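Local coordinates for crystal protein (Bacillus thuringiensis serovar dakota, PDB 2ZTB) that probably forms pores in the membranes of cancer cells that it recognises, as an aerolysin-type beta-pore-forming toxin, at residues Y57-Y62 with D192-A197; L8-L13 with N41-F46. All coordinates share one frame; numbering follows the deposited sequence.

Contact 1: residues Y57-Y62 with D192-A197; sequences YGYYCY and DGYFGA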
loop_
_atom_site.group_PDB
_atom_site.type_symbol
_atom_site.label_atom_id
_atom_site.label_comp_id
_atom_site.label_asym_id
_atom_site.label_seq_id
_atom_site.Cartn_x
_atom_site.Cartn_y
_atom_site.Cartn_z
ATOM N N TYR A 57 -8.144 35.631 -2.681
ATOM C CA TYR A 57 -7.247 36.111 -3.721
ATOM C C TYR A 57 -6.712 35.032 -4.664
ATOM O O TYR A 57 -5.860 35.359 -5.598
ATOM C CB TYR A 57 -6.122 36.944 -3.093
ATOM C CG TYR A 57 -6.643 38.129 -2.289
ATOM C CD1 TYR A 57 -6.984 37.998 -0.942
ATOM C CD2 TYR A 57 -6.808 39.368 -2.878
ATOM C CE1 TYR A 57 -7.469 39.082 -0.205
ATOM C CE2 TYR A 57 -7.280 40.458 -2.148
ATOM C CZ TYR A 57 -7.612 40.314 -0.818
ATOM O OH TYR A 57 -8.088 41.404 -0.112
ATOM N N GLY A 58 -7.216 33.752 -4.426
ATOM C CA GLY A 58 -6.927 32.676 -5.380
ATOM C C GLY A 58 -5.521 32.120 -5.348
ATOM O O GLY A 58 -4.945 31.809 -6.395
ATOM N N TYR A 59 -4.978 31.985 -4.146
ATOM C CA TYR A 59 -3.654 31.403 -3.925
ATOM C C TYR A 59 -3.806 30.085 -3.173
ATOM O O TYR A 59 -4.129 30.080 -1.988
ATOM C CB TYR A 59 -2.784 32.357 -3.109
ATOM C CG TYR A 59 -2.270 33.543 -3.881
ATOM C CD1 TYR A 59 -3.058 34.696 -4.054
ATOM C CD2 TYR A 59 -0.987 33.523 -4.428
ATOM C CE1 TYR A 59 -2.581 35.794 -4.774
ATOM C CE2 TYR A 59 -0.495 34.616 -5.139
ATOM C CZ TYR A 59 -1.295 35.745 -5.310
ATOM O OH TYR A 59 -0.787 36.815 -6.006
ATOM N N TYR A 60 -3.602 28.974 -3.877
ATOM C CA TYR A 60 -3.801 27.644 -3.304
ATOM C C TYR A 60 -2.491 26.896 -3.134
ATOM O O TYR A 60 -1.445 27.345 -3.602
ATOM C CB TYR A 60 -4.803 26.832 -4.140
ATOM C CG TYR A 60 -6.186 27.428 -4.111
ATOM C CD1 TYR A 60 -6.650 28.231 -5.168
ATOM C CD2 TYR A 60 -7.017 27.229 -3.011
ATOM C CE1 TYR A 60 -7.914 28.796 -5.132
ATOM C CE2 TYR A 60 -8.272 27.785 -2.961
ATOM C CZ TYR A 60 -8.720 28.570 -4.022
ATOM O OH TYR A 60 -9.978 29.112 -3.960
ATOM N N CYS A 61 -2.556 25.761 -2.445
ATOM C CA CYS A 61 -1.372 24.963 -2.154
ATOM C C CYS A 61 -1.737 23.479 -2.099
ATOM O O CYS A 61 -2.667 23.076 -1.390
ATOM C CB CYS A 61 -0.721 25.430 -0.848
ATOM S SG CYS A 61 0.801 24.609 -0.421
ATOM N N TYR A 62 -0.987 22.686 -2.858
ATOM C CA TYR A 62 -1.325 21.294 -3.110
ATOM C C TYR A 62 -0.190 20.378 -2.732
ATOM O O TYR A 62 0.975 20.738 -2.862
ATOM C CB TYR A 62 -1.644 21.065 -4.591
ATOM C CG TYR A 62 -2.684 21.990 -5.173
ATOM C CD1 TYR A 62 -2.310 23.182 -5.809
ATOM C CD2 TYR A 62 -4.041 21.679 -5.105
ATOM C CE1 TYR A 62 -3.261 24.043 -6.355
ATOM C CE2 TYR A 62 -5.003 22.536 -5.660
ATOM C CZ TYR A 62 -4.604 23.710 -6.276
ATOM O OH TYR A 62 -5.557 24.553 -6.825
ATOM N N ASP A 192 3.396 22.264 -3.944
ATOM C CA ASP A 192 3.527 23.486 -4.728
ATOM C C ASP A 192 2.354 24.408 -4.444
ATOM O O ASP A 192 1.251 23.932 -4.152
ATOM C CB ASP A 192 3.633 23.186 -6.234
ATOM C CG ASP A 192 2.415 22.466 -6.780
ATOM O OD1 ASP A 192 1.498 23.168 -7.266
ATOM O OD2 ASP A 192 2.372 21.203 -6.717
ATOM N N GLY A 193 2.590 25.718 -4.531
ATOM C CA GLY A 193 1.549 26.707 -4.247
ATOM C C GLY A 193 1.936 27.671 -3.141
ATOM O O GLY A 193 3.117 27.875 -2.884
ATOM N N TYR A 194 0.943 28.243 -2.462
ATOM C CA TYR A 194 1.175 29.429 -1.630
ATOM C C TYR A 194 0.565 29.363 -0.241
ATOM O O TYR A 194 -0.408 28.632 -0.009
ATOM C CB TYR A 194 0.668 30.698 -2.348
ATOM C CG TYR A 194 1.241 30.881 -3.739
ATOM C CD1 TYR A 194 0.687 30.204 -4.833
ATOM C CD2 TYR A 194 2.329 31.728 -3.967
ATOM C CE1 TYR A 194 1.206 30.340 -6.107
ATOM C CE2 TYR A 194 2.857 31.891 -5.259
ATOM C CZ TYR A 194 2.288 31.178 -6.316
ATOM O OH TYR A 194 2.777 31.311 -7.596
ATOM N N PHE A 195 1.172 30.129 0.671
ATOM C CA PHE A 195 0.580 30.497 1.953
ATOM C C PHE A 195 0.298 32.004 1.971
ATOM O O PHE A 195 0.946 32.784 1.252
ATOM C CB PHE A 195 1.531 30.179 3.090
ATOM C CG PHE A 195 1.589 28.721 3.471
ATOM C CD1 PHE A 195 2.276 27.809 2.687
ATOM C CD2 PHE A 195 1.010 28.283 4.652
ATOM C CE1 PHE A 195 2.343 26.469 3.047
ATOM C CE2 PHE A 195 1.083 26.952 5.026
ATOM C CZ PHE A 195 1.756 26.041 4.227
ATOM N N GLY A 196 -0.656 32.408 2.812
ATOM C CA GLY A 196 -1.045 33.814 2.958
ATOM C C GLY A 196 -0.741 34.285 4.368
ATOM O O GLY A 196 -0.636 33.479 5.282
ATOM N N ALA A 197 -0.564 35.587 4.542
ATOM C CA ALA A 197 -0.405 36.176 5.868
ATOM C C ALA A 197 -1.026 37.553 5.894
ATOM O O ALA A 197 -0.934 38.305 4.913
ATOM C CB ALA A 197 1.075 36.248 6.275
HETATM O O HOH W 1 -3.200 28.504 0.172
#
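Tyr60 to Tyr62 and Asp192 to Tyr194 form a short antiparallel beta ladder, extended by an edge-to-face pair of tyrosines. The ladder joins the start of the long strand 61-90 to the last part of strand 168-199, in what is probably the N-terminal domain of an aerolysin-type toxin. Tyr62 and Asp192 are a hydrogen-bonded pair. Tyr62 N gives a nearly straight bond (172°) to Asp192 O at 2.9 Å, and Asp192 N returns one to Tyr62 O at 3.1 Å. Cys61 and Gly193 come next as a non-hydrogen-bonded pair. Gly193 has no side chain, and this allows its CA to come as close as 4.0 Å to Cys61 CA. The chain turns a corner at Gly193, yet the pairing goes on: Tyr194 N donates a hydrogen bond to Tyr60 O at 2.8 Å. This donor stands above the carbonyl plane, 41° out of it. Beyond this bond the backbones are bridged by a water that donates to Tyr59 O and Tyr194 O.

The side chains take different routes. Cys61 SG lies anti to the backbone N and meets the Phe195 ring obliquely in a sulfur-aromatic contact, 4.2 Å from Phe195 CE1. Helices 20-31 and 215-218 pack on Phe195. On the same face of the sheet as the Tyr62 ring, Asp192 makes a salt bridge through OD2 to Arg5, which also makes a cation-pi contact with Tyr62, so one cation joins the two side chains. The Tyr59 ring stacks on Phe212. Tyr59 also presents its edge to a face of Tyr194, with the planes 86° apart. The leading atom is Tyr59 CD2, 3.5 Å from Tyr194 CG and set toward the rim of that ring.

Contact 2: residues L8-L13 with N41-F46; sequences LMFNEL and NNETYF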
loop_
_atom_site.group_PDB
_atom_site.type_symbol
_atom_site.label_atom_id
_atom_site.label_comp_id
_atom_site.label_asym_id
_atom_site.label_seq_id
_atom_site.Cartn_x
_atom_site.Cartn_y
_atom_site.Cartn_z
ATOM N N LEU A 8 -3.161 20.967 0.559
ATOM C CA LEU A 8 -2.354 20.765 1.744
ATOM C C LEU A 8 -3.169 21.323 2.913
ATOM O O LEU A 8 -3.841 22.360 2.780
ATOM C CB LEU A 8 -1.004 21.464 1.592
ATOM C CG LEU A 8 0.015 21.307 2.734
ATOM C CD1 LEU A 8 0.580 19.887 2.796
ATOM C CD2 LEU A 8 1.141 22.359 2.596
ATOM N N MET A 9 -3.153 20.614 4.036
ATOM C CA MET A 9 -3.902 21.031 5.215
ATOM C C MET A 9 -2.943 21.452 6.338
ATOM O O MET A 9 -1.786 21.041 6.342
ATOM C CB MET A 9 -4.816 19.893 5.685
ATOM C CG MET A 9 -5.730 19.289 4.584
ATOM S SD MET A 9 -7.016 20.448 4.055
ATOM C CE MET A 9 -8.106 20.482 5.490
ATOM N N PHE A 10 -3.421 22.267 7.278
ATOM C CA PHE A 10 -2.605 22.692 8.423
ATOM C C PHE A 10 -2.148 21.534 9.318
ATOM O O PHE A 10 -1.065 21.612 9.918
ATOM C CB PHE A 10 -3.298 23.771 9.264
ATOM C CG PHE A 10 -3.044 25.191 8.777
ATOM C CD1 PHE A 10 -4.083 25.972 8.291
ATOM C CD2 PHE A 10 -1.767 25.742 8.814
ATOM C CE1 PHE A 10 -3.860 27.268 7.845
ATOM C CE2 PHE A 10 -1.535 27.041 8.369
ATOM C CZ PHE A 10 -2.581 27.805 7.882
ATOM N N ASN A 11 -2.967 20.478 9.416
ATOM C CA ASN A 11 -2.647 19.335 10.269
ATOM C C ASN A 11 -1.644 18.371 9.640
ATOM O O ASN A 11 -1.307 17.343 10.218
ATOM C CB ASN A 11 -3.915 18.629 10.806
ATOM C CG ASN A 11 -4.707 17.834 9.732
ATOM O OD1 ASN A 11 -5.611 17.080 10.089
ATOM N ND2 ASN A 11 -4.378 17.993 8.455
ATOM N N GLU A 12 -1.154 18.746 8.463
ATOM C CA GLU A 12 -0.149 17.989 7.712
ATOM C C GLU A 12 1.190 18.715 7.620
ATOM O O GLU A 12 2.122 18.197 7.006
ATOM C CB GLU A 12 -0.601 17.824 6.268
ATOM C CG GLU A 12 -1.712 16.876 6.054
ATOM C CD GLU A 12 -2.037 16.779 4.587
ATOM O OE1 GLU A 12 -1.668 15.746 3.997
ATOM O OE2 GLU A 12 -2.612 17.745 4.033
ATOM N N LEU A 13 1.271 19.922 8.175
ATOM C CA LEU A 13 2.511 20.710 8.161
ATOM C C LEU A 13 3.698 19.968 8.764
ATOM O O LEU A 13 4.814 20.084 8.271
ATOM C CB LEU A 13 2.281 22.072 8.821
ATOM C CG LEU A 13 2.073 23.235 7.822
ATOM C CD1 LEU A 13 1.220 22.904 6.597
ATOM C CD2 LEU A 13 1.607 24.531 8.495
ATOM N N ASN A 41 -5.126 27.630 1.701
ATOM C CA ASN A 41 -6.346 27.184 1.015
ATOM C C ASN A 41 -7.602 27.736 1.718
ATOM O O ASN A 41 -7.796 28.962 1.737
ATOM C CB ASN A 41 -6.347 25.660 0.874
ATOM C CG ASN A 41 -5.128 25.148 0.118
ATOM O OD1 ASN A 41 -4.832 25.620 -0.975
ATOM N ND2 ASN A 41 -4.423 24.173 0.692
ATOM N N ASN A 42 -8.416 26.868 2.333
ATOM C CA ASN A 42 -9.629 27.329 3.044
ATOM C C ASN A 42 -9.552 27.451 4.578
ATOM O O ASN A 42 -10.581 27.605 5.252
ATOM C CB ASN A 42 -10.854 26.511 2.619
ATOM C CG ASN A 42 -11.263 26.786 1.180
ATOM O OD1 ASN A 42 -10.963 25.907 0.276
ATOM N ND2 ASN A 42 -11.946 28.020 0.948
ATOM N N GLU A 43 -8.331 27.425 5.116
ATOM C CA GLU A 43 -8.098 27.507 6.555
ATOM C C GLU A 43 -7.265 28.734 6.889
ATOM O O GLU A 43 -6.594 29.293 6.027
ATOM C CB GLU A 43 -7.307 26.292 7.032
ATOM C CG GLU A 43 -7.932 24.933 6.837
ATOM C CD GLU A 43 -6.884 23.850 6.924
ATOM O OE1 GLU A 43 -6.111 23.709 5.946
ATOM O OE2 GLU A 43 -6.830 23.151 7.963
ATOM N N THR A 44 -7.318 29.134 8.157
ATOM C CA THR A 44 -6.525 30.215 8.691
ATOM C C THR A 44 -5.913 29.738 9.998
ATOM O O THR A 44 -6.368 28.749 10.566
ATOM C CB THR A 44 -7.374 31.479 8.981
ATOM O OG1 THR A 44 -8.244 31.244 10.096
ATOM C CG2 THR A 44 -8.184 31.910 7.767
ATOM N N TYR A 45 -4.875 30.431 10.460
ATOM C CA TYR A 45 -4.298 30.188 11.777
ATOM C C TYR A 45 -3.991 31.529 12.452
ATOM O O TYR A 45 -3.742 32.533 11.773
ATOM C CB TYR A 45 -3.044 29.311 11.667
ATOM C CG TYR A 45 -3.006 28.140 12.641
ATOM C CD1 TYR A 45 -3.499 26.884 12.280
ATOM C CD2 TYR A 45 -2.495 28.296 13.923
ATOM C CE1 TYR A 45 -3.467 25.809 13.176
ATOM C CE2 TYR A 45 -2.462 27.244 14.824
ATOM C CZ TYR A 45 -2.939 26.014 14.449
ATOM O OH TYR A 45 -2.878 24.992 15.357
ATOM N N PHE A 46 -4.029 31.536 13.781
ATOM C CA PHE A 46 -3.793 32.726 14.604
ATOM C C PHE A 46 -4.838 33.821 14.338
ATOM O O PHE A 46 -5.969 33.507 13.973
ATOM C CB PHE A 46 -2.339 33.241 14.471
ATOM C CG PHE A 46 -1.296 32.150 14.531
ATOM C CD1 PHE A 46 -0.613 31.757 13.380
ATOM C CD2 PHE A 46 -1.008 31.501 15.731
ATOM C CE1 PHE A 46 0.335 30.746 13.419
ATOM C CE2 PHE A 46 -0.051 30.480 15.775
ATOM C CZ PHE A 46 0.622 30.110 14.615
HETATM O O HOH W 2 -5.931 20.963 9.285
#
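Asn41 and Leu8 make the first link between the loop after strand 4-7 and the hairpin of strands 37-40 and 43-46. Asn41 ND2 donates to Leu8 O at 2.8 Å. The oxygen lies in the amide plane of Asn41, and the donor sits on a lone pair in the carbonyl plane. The N-H...O angle is only 131°, so the bond is bent. The other end of the amide, OD1, accepts from Cys61 N. The two bonds fix the rotation of the amide.

Glu43 follows and points its side chain toward the loop. With CG anti to the carbonyl carbon (chi1 -61°) and the rest extended, the carboxylate arrives beside Met9 and Phe10. OE1 takes a weak hydrogen bond from Phe10 N at 3.3 Å. OE2 accepts from a water, 2.7 Å away, which in turn accepts from Asn11 N. The carboxylate thus reaches two successive backbone N-H groups at the start of the 3-10 segment 10-13, Phe10 weakly and directly and Asn11 through the water. Met9 crosses Glu43 at about a right angle, and its CE comes within 3.8 Å of OE1. Higher up the Glu43 chain, CB meets the edge of the Phe10 ring, 3.5 Å from CD1.

Thr44 turns away, though its backbone C passes near Phe10 CE1. Tyr45 points back toward the loop. Its edge meets a face of Phe10 with the planes 56° apart. Tyr45 CD1 stands 3.9 Å from Phe10 CG, offset toward the rim. Pro20, Ile38 and Leu40 also pack on Phe10, which is buried. The whole is a beta-hairpin packed on a 3-10 turn: Asn41 and Asn42 form its two-residue connection, with backbone angles close to those of a type II' turn.

Overall arrangement
The centres of the two contacts lie about 10 Å apart, well away from the centre of this elongated chain and on the same side of it. Contact 2 closes at Phe46, before contact 1 opens at Tyr57. Both reach the same large antiparallel sheet. They meet directly around Cys61: besides its link to Asn41, its O lies 2.9 Å from Leu8 N, a probable hydrogen bond. Phe195 and Leu13 add apolar packing. The early loop and hairpin are thus tied to the ends of two long strands. Those strands run on into the rest of the toxin, so the N-terminal elements are built onto its elongated beta framework.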